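SusD homolog (Bacteroides thetaiotaomicron, PDB 4MRU) probably binds mucin O-glycans at the cell surface as a SusD-like outer-membrane lipoprotein with a TPR-like helical fold. Local coordinates at residues M208-T213 with V500-K505; D123-I128 with L462-E467. One frame throughout, in Å; residues are numbered along the deposited sequence.

Contact 1. Residues M208-T213 with V500-K505; sequences MRLCYT and VWWDRK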
loop_
_atom_site.group_PDB
_atom_site.type_symbol
_atom_site.label_atom_id
_atom_site.label_comp_id
_atom_site.label_asym_id
_atom_site.label_seq_id
_atom_site.Cartn_x
_atom_site.Cartn_y
_atom_site.Cartn_z
HETATM N N MSE A 208 8.632 -5.523 9.432
HETATM C CA MSE A 208 7.543 -5.194 10.362
HETATM C C MSE A 208 6.299 -6.007 10.031
HETATM O O MSE A 208 5.579 -6.441 10.924
HETATM C CB MSE A 208 7.238 -3.682 10.309
HETATM C CG MSE A 208 6.439 -3.221 11.519
HETATM SE SE MSE A 208 7.500 -3.364 13.197
HETATM C CE MSE A 208 9.030 -2.288 12.651
ATOM N N ARG A 209 6.128 -6.323 8.759
ATOM C CA ARG A 209 4.999 -7.093 8.257
ATOM C C ARG A 209 4.934 -8.447 8.921
ATOM O O ARG A 209 3.837 -8.950 9.121
ATOM C CB ARG A 209 5.063 -7.272 6.728
ATOM C CG ARG A 209 3.752 -7.778 6.144
ATOM C CD ARG A 209 2.737 -6.663 5.825
ATOM N NE ARG A 209 3.099 -6.040 4.557
ATOM C CZ ARG A 209 3.247 -4.753 4.294
ATOM N NH1 ARG A 209 3.013 -3.803 5.199
ATOM N NH2 ARG A 209 3.603 -4.422 3.056
ATOM N N LEU A 210 6.095 -9.008 9.291
ATOM C CA LEU A 210 6.153 -10.360 9.822
ATOM C C LEU A 210 6.229 -10.443 11.355
ATOM O O LEU A 210 6.531 -11.523 11.920
ATOM C CB LEU A 210 7.361 -11.103 9.236
ATOM C CG LEU A 210 7.559 -11.022 7.717
ATOM C CD1 LEU A 210 8.695 -11.944 7.303
ATOM C CD2 LEU A 210 6.283 -11.347 6.978
ATOM N N CYS A 211 5.867 -9.362 12.034
ATOM C CA CYS A 211 6.078 -9.311 13.491
ATOM C C CYS A 211 5.113 -10.244 14.265
ATOM O O CYS A 211 5.352 -10.545 15.434
ATOM C CB CYS A 211 6.026 -7.867 13.976
ATOM S SG CYS A 211 4.328 -7.252 14.012
ATOM N N TYR A 212 4.066 -10.750 13.628
ATOM C CA TYR A 212 3.161 -11.687 14.286
ATOM C C TYR A 212 3.400 -13.147 13.873
ATOM O O TYR A 212 2.607 -14.021 14.255
ATOM C CB TYR A 212 1.685 -11.283 14.032
ATOM C CG TYR A 212 1.333 -9.949 14.641
ATOM C CD1 TYR A 212 1.249 -9.802 16.018
ATOM C CD2 TYR A 212 1.018 -8.829 13.841
ATOM C CE1 TYR A 212 0.912 -8.579 16.586
ATOM C CE2 TYR A 212 0.689 -7.621 14.408
ATOM C CZ TYR A 212 0.613 -7.513 15.793
ATOM O OH TYR A 212 0.291 -6.303 16.354
ATOM N N THR A 213 4.481 -13.437 13.132
ATOM C CA THR A 213 4.770 -14.797 12.670
ATOM C C THR A 213 5.877 -15.442 13.479
ATOM O O THR A 213 6.433 -14.819 14.345
ATOM C CB THR A 213 5.271 -14.819 11.221
ATOM O OG1 THR A 213 6.550 -14.175 11.139
ATOM C CG2 THR A 213 4.276 -14.142 10.307
ATOM N N VAL A 500 -3.804 -14.565 4.769
ATOM C CA VAL A 500 -2.448 -14.853 4.299
ATOM C C VAL A 500 -1.552 -15.156 5.505
ATOM O O VAL A 500 -1.884 -14.793 6.639
ATOM C CB VAL A 500 -1.847 -13.712 3.414
ATOM C CG1 VAL A 500 -2.808 -13.365 2.249
ATOM C CG2 VAL A 500 -1.545 -12.490 4.220
ATOM N N TRP A 501 -0.376 -15.729 5.224
ATOM C CA TRP A 501 0.488 -16.253 6.293
ATOM C C TRP A 501 0.873 -15.220 7.356
ATOM O O TRP A 501 0.872 -15.547 8.527
ATOM C CB TRP A 501 1.750 -16.896 5.680
ATOM C CG TRP A 501 2.822 -17.219 6.680
ATOM C CD1 TRP A 501 2.821 -18.221 7.595
ATOM C CD2 TRP A 501 4.060 -16.532 6.830
ATOM N NE1 TRP A 501 3.989 -18.193 8.329
ATOM C CE2 TRP A 501 4.747 -17.138 7.890
ATOM C CE3 TRP A 501 4.651 -15.446 6.178
ATOM C CZ2 TRP A 501 6.014 -16.719 8.285
ATOM C CZ3 TRP A 501 5.909 -15.005 6.607
ATOM C CH2 TRP A 501 6.568 -15.662 7.633
ATOM N N TRP A 502 1.199 -13.989 6.998
ATOM C CA TRP A 502 1.612 -13.034 8.032
ATOM C C TRP A 502 0.438 -12.457 8.860
ATOM O O TRP A 502 0.696 -11.772 9.829
ATOM C CB TRP A 502 2.460 -11.878 7.471
ATOM C CG TRP A 502 1.947 -11.116 6.245
ATOM C CD1 TRP A 502 2.495 -11.137 5.023
ATOM C CD2 TRP A 502 0.865 -10.179 6.173
ATOM N NE1 TRP A 502 1.826 -10.320 4.176
ATOM C CE2 TRP A 502 0.791 -9.737 4.858
ATOM C CE3 TRP A 502 -0.076 -9.725 7.080
ATOM C CZ2 TRP A 502 -0.149 -8.831 4.424
ATOM C CZ3 TRP A 502 -1.036 -8.812 6.646
ATOM C CH2 TRP A 502 -1.076 -8.401 5.327
ATOM N N ASP A 503 -0.810 -12.685 8.440
ATOM C CA ASP A 503 -1.988 -12.087 9.078
ATOM C C ASP A 503 -2.416 -12.981 10.213
ATOM O O ASP A 503 -3.307 -13.867 10.068
ATOM C CB ASP A 503 -3.101 -11.875 8.041
ATOM C CG ASP A 503 -4.351 -11.241 8.615
ATOM O OD1 ASP A 503 -4.341 -10.913 9.829
ATOM O OD2 ASP A 503 -5.338 -11.093 7.837
ATOM N N ARG A 504 -1.724 -12.822 11.336
ATOM C CA ARG A 504 -1.868 -13.759 12.466
ATOM C C ARG A 504 -2.186 -13.067 13.775
ATOM O O ARG A 504 -2.315 -13.713 14.782
ATOM C CB ARG A 504 -0.580 -14.562 12.652
ATOM C CG ARG A 504 -0.048 -15.221 11.394
ATOM C CD ARG A 504 1.044 -16.261 11.707
ATOM N NE ARG A 504 0.451 -17.582 11.953
ATOM C CZ ARG A 504 0.086 -18.445 11.000
ATOM N NH1 ARG A 504 0.219 -18.156 9.708
ATOM N NH2 ARG A 504 -0.453 -19.583 11.332
ATOM N N LYS A 505 -2.300 -11.747 13.795
ATOM C CA LYS A 505 -2.634 -11.070 15.054
ATOM C C LYS A 505 -3.949 -11.633 15.673
ATOM O O LYS A 505 -4.952 -11.731 14.982
ATOM C CB LYS A 505 -2.753 -9.576 14.819
ATOM C CG LYS A 505 -2.971 -8.787 16.096
ATOM C CD LYS A 505 -3.119 -7.300 15.846
ATOM C CE LYS A 505 -3.300 -6.608 17.179
ATOM N NZ LYS A 505 -3.406 -5.149 17.049
HETATM O O HOH W 1 2.912 -10.527 11.039
#
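The carbonyl oxygen of R209 and that of W502 are joined by one water, 2.6 Å from R209 O and 2.8 Å from W502 O, which donates to both and accepts from Y212 N. Here the C-terminal end of helix 192-209, in a SusD fold of the TPR clan, runs into a type I turn, L210 to T213, that packs on a second type I turn, V500 to D503. No direct hydrogen bond crosses between them, so this water carries the hydrogen bonding between the two segments. R209 CG sits 3.6 Å from the centroid of the five-membered ring of W502, almost exactly on its normal, while V500 CG2 covers the opposite face. The R209 chain is bent about CB-CG and again about CG-CD (chi2 86°, chi3 80°), and its guanidinium forms salt bridges with E429 and E433. At the other end, Y212 and K505 run side by side, K505 CB centred 3.8 Å over the phenol ring and C211 SG on its far face. Were Y212 an alanine, the K505 methylenes would probably lose their aromatic platform and R340 its hydroxyl partner. A third CH-pi contact puts T213 CG2 over the six-membered ring of W501. T213 OG1 donates to L210 O at 2.8 Å, on a lone pair in the carbonyl plane; the same oxygen also accepts from T213 N.

Contact 2. Residues D123-I128 with L462-E467; sequences DIYGPI and LMYPNE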
loop_
_atom_site.group_PDB
_atom_site.type_symbol
_atom_site.label_atom_id
_atom_site.label_comp_id
_atom_site.label_asym_id
_atom_site.label_seq_id
_atom_site.Cartn_x
_atom_site.Cartn_y
_atom_site.Cartn_z
ATOM N N ASP A 123 1.531 -9.944 -0.871
ATOM C CA ASP A 123 0.701 -9.398 0.217
ATOM C C ASP A 123 -0.789 -9.417 -0.108
ATOM O O ASP A 123 -1.618 -9.594 0.796
ATOM C CB ASP A 123 1.116 -7.970 0.588
ATOM C CG ASP A 123 2.391 -7.925 1.427
ATOM O OD1 ASP A 123 2.894 -9.000 1.831
ATOM O OD2 ASP A 123 2.886 -6.805 1.641
ATOM N N ILE A 124 -1.134 -9.282 -1.387
ATOM C CA ILE A 124 -2.530 -9.377 -1.818
ATOM C C ILE A 124 -3.081 -10.822 -1.807
ATOM O O ILE A 124 -4.255 -11.029 -1.444
ATOM C CB ILE A 124 -2.687 -8.763 -3.219
ATOM C CG1 ILE A 124 -2.388 -7.265 -3.148
ATOM C CG2 ILE A 124 -4.079 -8.993 -3.780
ATOM C CD1 ILE A 124 -2.078 -6.688 -4.518
ATOM N N TYR A 125 -2.270 -11.801 -2.188
ATOM C CA TYR A 125 -2.762 -13.185 -2.472
ATOM C C TYR A 125 -2.306 -14.229 -1.506
ATOM O O TYR A 125 -3.006 -15.218 -1.313
ATOM C CB TYR A 125 -2.329 -13.629 -3.870
ATOM C CG TYR A 125 -2.996 -12.811 -4.946
ATOM C CD1 TYR A 125 -4.275 -13.113 -5.385
ATOM C CD2 TYR A 125 -2.361 -11.753 -5.517
ATOM C CE1 TYR A 125 -4.925 -12.336 -6.316
ATOM C CE2 TYR A 125 -2.989 -10.990 -6.491
ATOM C CZ TYR A 125 -4.261 -11.289 -6.891
ATOM O OH TYR A 125 -4.860 -10.533 -7.882
ATOM N N GLY A 126 -1.129 -14.035 -0.924
ATOM C CA GLY A 126 -0.474 -15.103 -0.184
ATOM C C GLY A 126 0.539 -15.806 -1.084
ATOM O O GLY A 126 1.436 -15.155 -1.678
ATOM N N PRO A 127 0.361 -17.114 -1.283
ATOM C CA PRO A 127 1.245 -17.843 -2.231
ATOM C C PRO A 127 1.096 -17.321 -3.625
ATOM O O PRO A 127 -0.036 -17.012 -4.055
ATOM C CB PRO A 127 0.746 -19.282 -2.182
ATOM C CG PRO A 127 0.060 -19.355 -0.862
ATOM C CD PRO A 127 -0.579 -18.036 -0.650
ATOM N N ILE A 128 2.248 -17.137 -4.275
ATOM C CA ILE A 128 2.369 -16.674 -5.634
ATOM C C ILE A 128 3.547 -17.375 -6.304
ATOM O O ILE A 128 4.506 -17.778 -5.637
ATOM C CB ILE A 128 2.644 -15.146 -5.760
ATOM C CG1 ILE A 128 3.893 -14.715 -4.996
ATOM C CG2 ILE A 128 1.478 -14.307 -5.250
ATOM C CD1 ILE A 128 4.434 -13.394 -5.500
ATOM N N LEU A 462 -7.160 -11.158 -1.873
ATOM C CA LEU A 462 -7.875 -11.333 -3.137
ATOM C C LEU A 462 -7.814 -12.794 -3.595
ATOM O O LEU A 462 -6.848 -13.494 -3.306
ATOM C CB LEU A 462 -7.288 -10.496 -4.273
ATOM C CG LEU A 462 -7.742 -9.097 -4.492
ATOM C CD1 LEU A 462 -7.197 -8.567 -5.835
ATOM C CD2 LEU A 462 -9.263 -9.026 -4.442
HETATM N N MSE A 463 -8.803 -13.182 -4.385
HETATM C CA MSE A 463 -8.927 -14.540 -4.890
HETATM C C MSE A 463 -8.144 -14.670 -6.166
HETATM O O MSE A 463 -8.010 -13.709 -6.893
HETATM C CB MSE A 463 -10.389 -14.891 -5.184
HETATM C CG MSE A 463 -11.218 -14.843 -3.911
HETATM SE SE MSE A 463 -12.042 -13.050 -3.742
HETATM C CE MSE A 463 -13.490 -13.252 -5.077
ATOM N N TYR A 464 -7.604 -15.852 -6.431
ATOM C CA TYR A 464 -6.822 -16.076 -7.653
ATOM C C TYR A 464 -7.706 -15.945 -8.879
ATOM O O TYR A 464 -8.881 -16.172 -8.794
ATOM C CB TYR A 464 -6.174 -17.440 -7.645
ATOM C CG TYR A 464 -5.136 -17.599 -6.528
ATOM C CD1 TYR A 464 -4.026 -16.770 -6.455
ATOM C CD2 TYR A 464 -5.248 -18.602 -5.597
ATOM C CE1 TYR A 464 -3.043 -16.949 -5.475
ATOM C CE2 TYR A 464 -4.294 -18.782 -4.589
ATOM C CZ TYR A 464 -3.189 -17.980 -4.542
ATOM O OH TYR A 464 -2.260 -18.211 -3.544
ATOM N N PRO A 465 -7.142 -15.491 -9.994
ATOM C CA PRO A 465 -7.979 -15.251 -11.176
ATOM C C PRO A 465 -8.422 -16.553 -11.813
ATOM O O PRO A 465 -7.747 -17.593 -11.675
ATOM C CB PRO A 465 -7.053 -14.460 -12.120
ATOM C CG PRO A 465 -5.694 -14.739 -11.683
ATOM C CD PRO A 465 -5.747 -15.108 -10.214
ATOM N N ASN A 466 -9.511 -16.493 -12.574
ATOM C CA ASN A 466 -10.051 -17.683 -13.182
ATOM C C ASN A 466 -9.090 -18.336 -14.205
ATOM O O ASN A 466 -9.159 -19.540 -14.437
ATOM C CB ASN A 466 -11.388 -17.404 -13.872
ATOM C CG ASN A 466 -12.181 -18.693 -14.124
ATOM O OD1 ASN A 466 -12.579 -19.379 -13.190
ATOM N ND2 ASN A 466 -12.403 -19.007 -15.363
ATOM N N GLU A 467 -8.242 -17.533 -14.829
ATOM C CA GLU A 467 -7.200 -18.024 -15.722
ATOM C C GLU A 467 -6.332 -19.090 -15.021
ATOM O O GLU A 467 -5.969 -20.110 -15.602
ATOM C CB GLU A 467 -6.326 -16.874 -16.213
ATOM C CG GLU A 467 -7.030 -15.921 -17.186
ATOM C CD GLU A 467 -8.048 -14.940 -16.549
ATOM O OE1 GLU A 467 -8.243 -14.896 -15.311
ATOM O OE2 GLU A 467 -8.676 -14.170 -17.304
HETATM O O HOH W 2 -6.850 -11.843 -8.697
#
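Y125, the last residue of helix 104-125, reaches from its backbone into the 462-467 segment and meets it from CB to the phenol oxygen along its CD1-CE1 edge. Its CB rests 3.8 Å from CE1 of Y464. With CG anti to the carbonyl carbon (chi1 -66°), the ring extends along the incoming chain: CD1 approaches L462 O at 3.3 Å, a buried carbonyl with no hydrogen-bond partner, and CE1 lies close to both L462 CB and M463 O. The phenol oxygen ends beside L462 CD1 and shares a water, 2.5 Å from Y125 OH, that donates to M463 O. That water lies in the plane of the ring, at its edge, whereas CG2 of I124 covers part of one face.

Y464 runs the other way. Its ring is nearly parallel to that of Y125, the planes 10° apart, but slid so far that the two barely overlap, with centroids 5.8 Å apart. The Y464 hydroxyl lies beyond the helix end, where it donates to P127 O at 2.6 Å; that oxygen lies at the edge of the Y464 ring, near its plane, and the hydroxyl also touches P127 CD.

One residue back in the helix, I124 O accepts from L462 N, a nearly straight bond (164°) of 2.9 Å, and L462 CB packs against I124 CG2. F83 meets the Y125 ring edge-to-face, and R461 makes a cation-pi contact with Y464. G126, the first residue beyond the helix, takes backbone angles at which a CB would be jammed against the carbonyl oxygen of Y125, so glycine is called for. The arrangement is a helix C-terminus followed at once by a glycine, with an extended segment bonded to one of its last carbonyls, within the largely helical, TPR-like framework of a SusD-like protein.

From the N terminus, helix 104-125 supplies the first half of contact 2 and helix 192-209 the first half of contact 1; both wait for partners from the last fifth of the chain. Residues 462-467 return to 123-128, closing a loop of 333 residues, and 500-505 then return to 208-213, closing one of 286. The segments alternate, so the two closures cross rather than nest. Their centres are about 17 Å apart, yet D123 joins them directly: OD2 forms a salt bridge with R209 NH2 and OD1 a probable hydrogen bond with W502 NE1, while V500 packs on G126. Together they tie the ends of two N-terminal-half helices to the C-terminal region.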